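PDB 4MMO: Sso-CP2 metallo-carboxypetidase from Sulfolobus solfataricus, which probably acts as a zinc-dependent carboxypeptidase of the M20 family, removing residues from the C-terminal end of peptides. Local coordinates for residues L67-Y72 with T380-L385; M110-A115 with S159-G164; S397-G402 with K425-F430. All blocks are in the same frame, centred on the assembly; numbering follows the deposited sequence.

Contact 1 of 3, residues L67-Y72 with T380-L385; sequences LIYNHY and TQPMGL. With SO4 (sulfate ion), chain D.
At the C-terminal end of strand 65-71, in the mixed sheet of the M20 catalytic domain, Tyr69 meets Gln381 and Pro382 of the loop that leads into helix 383-389, beside the zinc site to which His71 of the same strand belongs. The tyrosine ring leaves the strand with CG anti to the backbone N (chi1 167°), which sends its hydroxyl end to the proline. There OH lies 3.4 Å from Pro382 CG, and ring carbon CZ stands 3.8 Å from the same CG, the two side chains crossing at about a right angle. Gln381, extended throughout, runs past the ring in the opposite direction, its amide plane turned 50° from the ring plane and its OE1 3.9 Å from Tyr69 CE1. The Tyr69 hydroxyl and Gln381 OE1 have partners outside the contact: the hydroxyl hydrogen-bonds to Glu134, and OE1 accepts from the backbone N of the zinc ligand Glu163, so the glutamine is a second-shell neighbour of the metal. A sulfate ion, probably from the crystallisation liquor, is bound beside Thr380 and shared with Arg311 and with His197 of the second subunit. Its exact place is doubtful, O4 lying only 2.5 Å from Thr380 N.

Contact 2 of 3, residues M110-A115 with S159-G164; sequences MARLFA and SVIMEG
From helix 102-121 Arg112, extended from CG to NE with CG anti to the carbonyl carbon (chi1 -67°), presents the end of its guanidinium to the backbone of Met162, on the way from strand 159-161 to Glu163. NH1 and NH2 both donate to Met162 O, at 2.8 Å from NH1 and 2.9 Å from NH2. That oxygen lies in the guanidinium plane, but both bonds are bent, with N-H...O angles of 146° and 141°. The flat group is sandwiched: Ile161 comes from the opposite direction to put CD1 over the centre of one face, 3.6 Å from Arg112 CZ, while Glu163 O lies over the other face, 3.4 Å from NH2 and poorly angled for a bond. Gly164 CA lies 3.4 Å from Arg112 NH2; a side chain there would run into that nitrogen, and the backbone angles also call for glycine. The arginine thus holds the carbonyl just before the zinc ligand Glu163 by two bonds and packs against the glycine just after it. Ile161 and Arg112 also pack on Ile68 of strand 65-71, and helix 102-121 rests against helix 3-12 through Met110 and Phe114 and against helix 417-433 through Ala111 and Ala115.

Contact 3 of 3, residues S397-G402 with K425-F430; sequences SAIGAG and KHTEEF
Ile399 carries this contact, lying against His426, Thr427 and Phe430 of helix 417-433. Its CG1 sits over a face of the His426 imidazole in a CH-pi contact, 3.9 Å from the ring centroid and 15° off the ring normal, displaced toward the rim so that ND1 is the nearest ring atom. The other branch, CG2, approaches Thr427 OG1 to 3.4 Å, with the two side chains crossing at about a right angle. CD1 reaches further along the helix, 3.6 Å from Thr427 OG1 and 4.4 Å from Phe430 CD2. The torsions explain this division: CG1 is anti to the carbonyl carbon, and chi2 of 170° extends the chain so that CD1 passes beyond the histidine toward the phenylalanine. An alanine at this position is likely to leave the His426 face without its CH-pi partner and to open a gap beside Thr427 and Phe430.

The polar groups around this apolar core have partners. A water in the plane of the imidazole, at its edge, lies 2.9 Å from His426 ND1 and accepts from Gly400 N at 3.0 Å, bridging loop and helix. The other ring nitrogen, NE2, makes a weak hydrogen bond to Met359 O. Thr427 OG1 is bonded to Ala423 O, one turn earlier in its own helix, which holds the hydroxyl beside the isoleucine. The loop itself is tied down by backbone bonding of Ile399 with Ala165 and by Ala401 N to Thr108 OG1. It leaves strand 395-396, the outermost strand, within this chain, of the mixed sheet, and is packed with helix 417-433 between helix 102-121, where Arg112 touches both Ile399 and Thr427, and helix 354-367, which meets His426 and Phe430.

In the fold
Contacts 1 and 2 share the mixed sheet, since strands 65-71 and 159-161 are neighbours in it, and their centres lie about 11 Å apart. Each supplies one ligand of the zinc: His71 from contact 1 and Glu163 from contact 2, with Asp104 as the third. A backbone hydrogen bond between the two strands, Leu67 N to Ser159 O at 2.9 Å, joins the contacts directly. Contact 3 lies farther out, the Ile399 side chain about 13 Å from the zinc, yet its centre is about 7 Å from that of contact 2. Arg112 NH2 and Ala398 O, 2.8 Å apart in a weak hydrogen bond, link them, and Ala115 CB packs 3.4 Å from Thr427 CB.

Contact 1 of 3, residues L67-Y72 with T380-L385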
loop_
_atom_site.group_PDB
_atom_site.type_symbol
_atom_site.label_atom_id
_atom_site.label_comp_id
_atom_site.label_asym_id
_atom_site.label_seq_id
_atom_site.Cartn_x
_atom_site.Cartn_y
_atom_site.Cartn_z
ATOM N N LEU A 67 12.978 27.211 30.744
ATOM C CA LEU A 67 13.463 26.617 29.502
ATOM C C LEU A 67 12.352 26.675 28.459
ATOM O O LEU A 67 11.263 26.153 28.683
ATOM C CB LEU A 67 13.892 25.163 29.739
ATOM C CG LEU A 67 14.436 24.388 28.531
ATOM C CD1 LEU A 67 15.647 25.082 27.933
ATOM C CD2 LEU A 67 14.795 22.966 28.929
ATOM N N ILE A 68 12.623 27.324 27.330
ATOM C CA ILE A 68 11.632 27.456 26.264
ATOM C C ILE A 68 12.021 26.600 25.058
ATOM O O ILE A 68 13.105 26.756 24.506
ATOM C CB ILE A 68 11.469 28.927 25.828
ATOM C CG1 ILE A 68 10.980 29.765 27.013
ATOM C CG2 ILE A 68 10.501 29.039 24.644
ATOM C CD1 ILE A 68 10.726 31.227 26.696
ATOM N N TYR A 69 11.119 25.706 24.660
ATOM C CA TYR A 69 11.339 24.814 23.527
ATOM C C TYR A 69 10.468 25.206 22.338
ATOM O O TYR A 69 9.268 25.435 22.479
ATOM C CB TYR A 69 11.050 23.359 23.925
ATOM C CG TYR A 69 10.957 22.396 22.755
ATOM C CD1 TYR A 69 9.754 22.199 22.091
ATOM C CD2 TYR A 69 12.068 21.683 22.321
ATOM C CE1 TYR A 69 9.658 21.326 21.027
ATOM C CE2 TYR A 69 11.981 20.800 21.251
ATOM C CZ TYR A 69 10.774 20.629 20.609
ATOM O OH TYR A 69 10.672 19.763 19.542
ATOM N N ASN A 70 11.091 25.279 21.166
ATOM C CA ASN A 70 10.374 25.431 19.903
ATOM C C ASN A 70 11.142 24.683 18.816
ATOM O O ASN A 70 12.247 24.213 19.057
ATOM C CB ASN A 70 10.224 26.907 19.532
ATOM C CG ASN A 70 9.212 27.632 20.402
ATOM O OD1 ASN A 70 9.578 28.412 21.280
ATOM N ND2 ASN A 70 7.932 27.388 20.149
ATOM N N HIS A 71 10.561 24.556 17.629
ATOM C CA HIS A 71 11.270 23.920 16.520
ATOM C C HIS A 71 11.144 24.740 15.248
ATOM O O HIS A 71 10.059 25.218 14.912
ATOM C CB HIS A 71 10.787 22.485 16.300
ATOM C CG HIS A 71 9.345 22.379 15.909
ATOM N ND1 HIS A 71 8.911 22.547 14.617
ATOM C CD2 HIS A 71 8.245 22.112 16.652
ATOM C CE1 HIS A 71 7.595 22.387 14.575
ATOM N NE2 HIS A 71 7.171 22.124 15.794
ATOM N N TYR A 72 12.268 24.908 14.554
ATOM C CA TYR A 72 12.315 25.741 13.355
ATOM C C TYR A 72 12.038 24.950 12.077
ATOM O O TYR A 72 11.852 25.537 11.014
ATOM C CB TYR A 72 13.657 26.477 13.253
ATOM C CG TYR A 72 14.874 25.583 13.143
ATOM C CD1 TYR A 72 15.331 25.141 11.903
ATOM C CD2 TYR A 72 15.579 25.200 14.273
ATOM C CE1 TYR A 72 16.447 24.331 11.801
ATOM C CE2 TYR A 72 16.698 24.391 14.183
ATOM C CZ TYR A 72 17.126 23.957 12.943
ATOM O OH TYR A 72 18.239 23.153 12.854
ATOM N N THR A 380 1.845 13.792 19.670
ATOM C CA THR A 380 3.117 13.529 20.333
ATOM C C THR A 380 4.079 14.697 20.171
ATOM O O THR A 380 4.017 15.442 19.195
ATOM C CB THR A 380 3.769 12.247 19.772
ATOM O OG1 THR A 380 2.920 11.126 20.041
ATOM C CG2 THR A 380 5.146 11.994 20.396
ATOM N N GLN A 381 4.973 14.836 21.143
ATOM C CA GLN A 381 5.944 15.915 21.187
ATOM C C GLN A 381 7.029 15.438 22.158
ATOM O O GLN A 381 6.749 14.605 23.018
ATOM C CB GLN A 381 5.250 17.193 21.682
ATOM C CG GLN A 381 6.032 18.481 21.502
ATOM C CD GLN A 381 5.271 19.742 21.915
ATOM O OE1 GLN A 381 5.841 20.833 21.907
ATOM N NE2 GLN A 381 3.990 19.603 22.272
ATOM N N PRO A 382 8.275 15.929 22.017
ATOM C CA PRO A 382 9.328 15.379 22.888
ATOM C C PRO A 382 9.323 15.923 24.327
ATOM O O PRO A 382 10.378 16.079 24.946
ATOM C CB PRO A 382 10.619 15.756 22.146
ATOM C CG PRO A 382 10.263 16.971 21.372
ATOM C CD PRO A 382 8.837 16.777 20.948
ATOM N N MET A 383 8.132 16.181 24.860
ATOM C CA MET A 383 7.970 16.626 26.239
ATOM C C MET A 383 8.604 15.630 27.203
ATOM O O MET A 383 9.169 16.015 28.229
ATOM C CB MET A 383 6.483 16.773 26.550
ATOM C CG MET A 383 6.158 17.501 27.838
ATOM S SD MET A 383 4.411 17.957 27.871
ATOM C CE MET A 383 4.244 18.601 29.531
ATOM N N GLY A 384 8.518 14.349 26.856
ATOM C CA GLY A 384 9.061 13.281 27.680
ATOM C C GLY A 384 10.529 13.443 28.015
ATOM O O GLY A 384 10.953 13.114 29.119
ATOM N N LEU A 385 11.309 13.951 27.069
ATOM C CA LEU A 385 12.736 14.142 27.296
ATOM C C LEU A 385 12.976 15.175 28.387
ATOM O O LEU A 385 13.833 14.992 29.250
ATOM C CB LEU A 385 13.431 14.587 26.007
ATOM C CG LEU A 385 13.299 13.636 24.821
ATOM C CD1 LEU A 385 14.091 14.175 23.642
ATOM C CD2 LEU A 385 13.755 12.224 25.189
HETATM S S SO4 D . 2.311 14.450 16.142
HETATM O O1 SO4 D . 2.380 13.784 14.846
HETATM O O2 SO4 D . 3.520 15.263 16.356
HETATM O O3 SO4 D . 1.048 15.199 16.128
HETATM O O4 SO4 D . 2.244 13.467 17.217
#

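Contact 2 of 3, residues M110-A115 with S159-G164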
loop_
_atom_site.group_PDB
_atom_site.type_symbol
_atom_site.label_atom_id
_atom_site.label_comp_id
_atom_site.label_asym_id
_atom_site.label_seq_id
_atom_site.Cartn_x
_atom_site.Cartn_y
_atom_site.Cartn_z
ATOM N N MET A 110 8.476 32.873 17.095
ATOM C CA MET A 110 8.927 34.246 16.903
ATOM C C MET A 110 8.193 35.197 17.848
ATOM O O MET A 110 8.775 36.169 18.334
ATOM C CB MET A 110 8.703 34.674 15.450
ATOM C CG MET A 110 9.285 36.030 15.098
ATOM S SD MET A 110 11.079 36.089 15.222
ATOM C CE MET A 110 11.559 34.949 13.928
ATOM N N ALA A 111 6.917 34.915 18.093
ATOM C CA ALA A 111 6.130 35.691 19.044
ATOM C C ALA A 111 6.827 35.705 20.398
ATOM O O ALA A 111 7.047 36.766 20.982
ATOM C CB ALA A 111 4.727 35.116 19.175
ATOM N N ARG A 112 7.201 34.521 20.875
ATOM C CA ARG A 112 7.870 34.389 22.163
ATOM C C ARG A 112 9.159 35.203 22.206
ATOM O O ARG A 112 9.467 35.831 23.219
ATOM C CB ARG A 112 8.177 32.922 22.458
ATOM C CG ARG A 112 6.947 32.067 22.682
ATOM C CD ARG A 112 7.324 30.620 22.924
ATOM N NE ARG A 112 6.162 29.803 23.259
ATOM C CZ ARG A 112 6.207 28.494 23.488
ATOM N NH1 ARG A 112 7.359 27.843 23.417
ATOM N NH2 ARG A 112 5.096 27.835 23.784
ATOM N N LEU A 113 9.903 35.190 21.104
ATOM C CA LEU A 113 11.161 35.933 21.010
ATOM C C LEU A 113 10.940 37.432 21.156
ATOM O O LEU A 113 11.703 38.117 21.833
ATOM C CB LEU A 113 11.849 35.664 19.667
ATOM C CG LEU A 113 13.009 34.672 19.632
ATOM C CD1 LEU A 113 13.525 34.544 18.204
ATOM C CD2 LEU A 113 14.139 35.091 20.556
ATOM N N PHE A 114 9.901 37.942 20.504
ATOM C CA PHE A 114 9.619 39.364 20.546
ATOM C C PHE A 114 9.043 39.782 21.904
ATOM O O PHE A 114 9.245 40.914 22.337
ATOM C CB PHE A 114 8.703 39.769 19.391
ATOM C CG PHE A 114 9.446 40.056 18.114
ATOM C CD1 PHE A 114 10.139 41.246 17.960
ATOM C CD2 PHE A 114 9.474 39.131 17.082
ATOM C CE1 PHE A 114 10.836 41.514 16.799
ATOM C CE2 PHE A 114 10.169 39.395 15.916
ATOM C CZ PHE A 114 10.851 40.587 15.774
ATOM N N ALA A 115 8.354 38.867 22.581
ATOM C CA ALA A 115 7.890 39.131 23.942
ATOM C C ALA A 115 9.090 39.332 24.860
ATOM O O ALA A 115 9.139 40.290 25.629
ATOM C CB ALA A 115 7.022 37.991 24.449
ATOM N N SER A 159 11.340 25.208 35.235
ATOM C CA SER A 159 10.161 24.849 34.460
ATOM C C SER A 159 10.456 24.919 32.973
ATOM O O SER A 159 11.453 25.502 32.553
ATOM C CB SER A 159 8.991 25.769 34.802
ATOM O OG SER A 159 9.274 27.108 34.439
ATOM N N VAL A 160 9.571 24.318 32.186
ATOM C CA VAL A 160 9.730 24.284 30.748
ATOM C C VAL A 160 8.395 24.494 30.052
ATOM O O VAL A 160 7.368 23.979 30.495
ATOM C CB VAL A 160 10.349 22.940 30.288
ATOM C CG1 VAL A 160 9.530 21.761 30.804
ATOM C CG2 VAL A 160 10.473 22.886 28.772
ATOM N N ILE A 161 8.414 25.259 28.964
ATOM C CA ILE A 161 7.253 25.355 28.090
ATOM C C ILE A 161 7.586 24.751 26.726
ATOM O O ILE A 161 8.631 25.034 26.139
ATOM C CB ILE A 161 6.715 26.806 27.966
ATOM C CG1 ILE A 161 7.756 27.744 27.355
ATOM C CG2 ILE A 161 6.274 27.321 29.350
ATOM C CD1 ILE A 161 7.180 29.084 26.934
ATOM N N MET A 162 6.695 23.891 26.244
ATOM C CA MET A 162 6.912 23.189 24.989
ATOM C C MET A 162 6.535 24.092 23.814
ATOM O O MET A 162 6.408 25.305 23.988
ATOM C CB MET A 162 6.126 21.880 24.980
ATOM C CG MET A 162 6.551 20.909 26.068
ATOM S SD MET A 162 8.320 20.533 26.054
ATOM C CE MET A 162 8.476 19.765 24.436
ATOM N N GLU A 163 6.367 23.512 22.626
ATOM C CA GLU A 163 6.260 24.306 21.402
ATOM C C GLU A 163 5.050 25.245 21.433
ATOM O O GLU A 163 5.052 26.295 20.787
ATOM C CB GLU A 163 6.258 23.406 20.145
ATOM C CG GLU A 163 4.912 22.831 19.710
ATOM C CD GLU A 163 4.970 22.168 18.327
ATOM O OE1 GLU A 163 4.298 22.654 17.396
ATOM O OE2 GLU A 163 5.691 21.167 18.147
ATOM N N GLY A 164 4.030 24.870 22.198
ATOM C CA GLY A 164 2.852 25.703 22.366
ATOM C C GLY A 164 1.593 25.081 21.796
ATOM O O GLY A 164 1.610 23.950 21.306
#

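Contact 3 of 3, residues S397-G402 with K425-F430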
loop_
_atom_site.group_PDB
_atom_site.type_symbol
_atom_site.label_atom_id
_atom_site.label_comp_id
_atom_site.label_asym_id
_atom_site.label_seq_id
_atom_site.Cartn_x
_atom_site.Cartn_y
_atom_site.Cartn_z
ATOM N N SER A 397 2.394 22.954 27.652
ATOM C CA SER A 397 2.404 23.401 26.269
ATOM C C SER A 397 1.283 24.407 26.065
ATOM O O SER A 397 0.103 24.050 26.045
ATOM C CB SER A 397 2.242 22.227 25.310
ATOM O OG SER A 397 2.441 22.652 23.971
ATOM N N ALA A 398 1.666 25.669 25.919
ATOM C CA ALA A 398 0.706 26.749 25.774
ATOM C C ALA A 398 1.372 27.947 25.124
ATOM O O ALA A 398 2.598 28.033 25.101
ATOM C CB ALA A 398 0.177 27.135 27.119
ATOM N N ILE A 399 0.539 28.885 24.677
ATOM C CA ILE A 399 0.913 30.003 23.806
ATOM C C ILE A 399 0.935 29.506 22.370
ATOM O O ILE A 399 1.594 28.516 22.060
ATOM C CB ILE A 399 2.266 30.663 24.156
ATOM C CG1 ILE A 399 2.299 31.073 25.633
ATOM C CG2 ILE A 399 2.498 31.877 23.263
ATOM C CD1 ILE A 399 3.665 31.506 26.125
ATOM N N GLY A 400 0.200 30.189 21.499
ATOM C CA GLY A 400 0.118 29.793 20.105
ATOM C C GLY A 400 -0.301 30.921 19.188
ATOM O O GLY A 400 -1.294 31.608 19.435
ATOM N N ALA A 401 0.470 31.111 18.122
ATOM C CA ALA A 401 0.160 32.123 17.124
ATOM C C ALA A 401 -0.966 31.640 16.216
ATOM O O ALA A 401 -1.634 32.440 15.560
ATOM C CB ALA A 401 1.392 32.435 16.309
ATOM N N GLY A 402 -1.173 30.327 16.188
ATOM C CA GLY A 402 -2.141 29.724 15.291
ATOM C C GLY A 402 -3.480 29.431 15.931
ATOM O O GLY A 402 -3.756 29.847 17.057
ATOM N N LYS A 425 1.706 38.966 23.123
ATOM C CA LYS A 425 1.086 39.561 24.296
ATOM C C LYS A 425 0.894 38.525 25.405
ATOM O O LYS A 425 1.214 38.781 26.567
ATOM C CB LYS A 425 -0.247 40.158 23.862
ATOM C CG LYS A 425 -0.950 41.037 24.852
ATOM C CD LYS A 425 -2.117 41.688 24.134
ATOM C CE LYS A 425 -3.045 42.440 25.058
ATOM N NZ LYS A 425 -4.200 42.971 24.280
ATOM N N HIS A 426 0.381 37.355 25.033
ATOM C CA HIS A 426 0.226 36.237 25.959
ATOM C C HIS A 426 1.557 35.864 26.601
ATOM O O HIS A 426 1.619 35.575 27.796
ATOM C CB HIS A 426 -0.363 35.029 25.227
ATOM C CG HIS A 426 -0.697 33.876 26.119
ATOM N ND1 HIS A 426 -1.165 32.671 25.631
ATOM C CD2 HIS A 426 -0.646 33.734 27.466
ATOM C CE1 HIS A 426 -1.379 31.843 26.634
ATOM N NE2 HIS A 426 -1.069 32.463 27.761
ATOM N N THR A 427 2.625 35.879 25.812
ATOM C CA THR A 427 3.933 35.488 26.319
ATOM C C THR A 427 4.449 36.515 27.317
ATOM O O THR A 427 5.019 36.160 28.348
ATOM C CB THR A 427 4.969 35.351 25.187
ATOM O OG1 THR A 427 4.490 34.433 24.193
ATOM C CG2 THR A 427 6.305 34.865 25.744
ATOM N N GLU A 428 4.267 37.790 26.983
ATOM C CA GLU A 428 4.670 38.891 27.852
ATOM C C GLU A 428 4.011 38.768 29.220
ATOM O O GLU A 428 4.691 38.763 30.245
ATOM C CB GLU A 428 4.314 40.234 27.211
ATOM C CG GLU A 428 5.321 40.699 26.169
ATOM C CD GLU A 428 4.843 41.896 25.360
ATOM O OE1 GLU A 428 3.631 42.197 25.372
ATOM O OE2 GLU A 428 5.685 42.531 24.698
ATOM N N GLU A 429 2.686 38.654 29.230
ATOM C CA GLU A 429 1.946 38.500 30.478
ATOM C C GLU A 429 2.376 37.240 31.215
ATOM O O GLU A 429 2.475 37.240 32.442
ATOM C CB GLU A 429 0.440 38.465 30.219
ATOM C CG GLU A 429 -0.201 39.840 30.103
ATOM C CD GLU A 429 -0.078 40.652 31.381
ATOM O OE1 GLU A 429 -0.144 41.896 31.301
ATOM O OE2 GLU A 429 0.086 40.046 32.465
ATOM N N PHE A 430 2.647 36.168 30.472
ATOM C CA PHE A 430 3.079 34.931 31.105
ATOM C C PHE A 430 4.413 35.122 31.822
ATOM O O PHE A 430 4.590 34.647 32.940
ATOM C CB PHE A 430 3.181 33.788 30.094
ATOM C CG PHE A 430 4.035 32.648 30.566
ATOM C CD1 PHE A 430 3.574 31.777 31.541
ATOM C CD2 PHE A 430 5.310 32.460 30.052
ATOM C CE1 PHE A 430 4.365 30.734 31.991
ATOM C CE2 PHE A 430 6.104 31.421 30.499
ATOM C CZ PHE A 430 5.631 30.556 31.470
HETATM O O HOH W 1 -1.739 31.955 22.900
#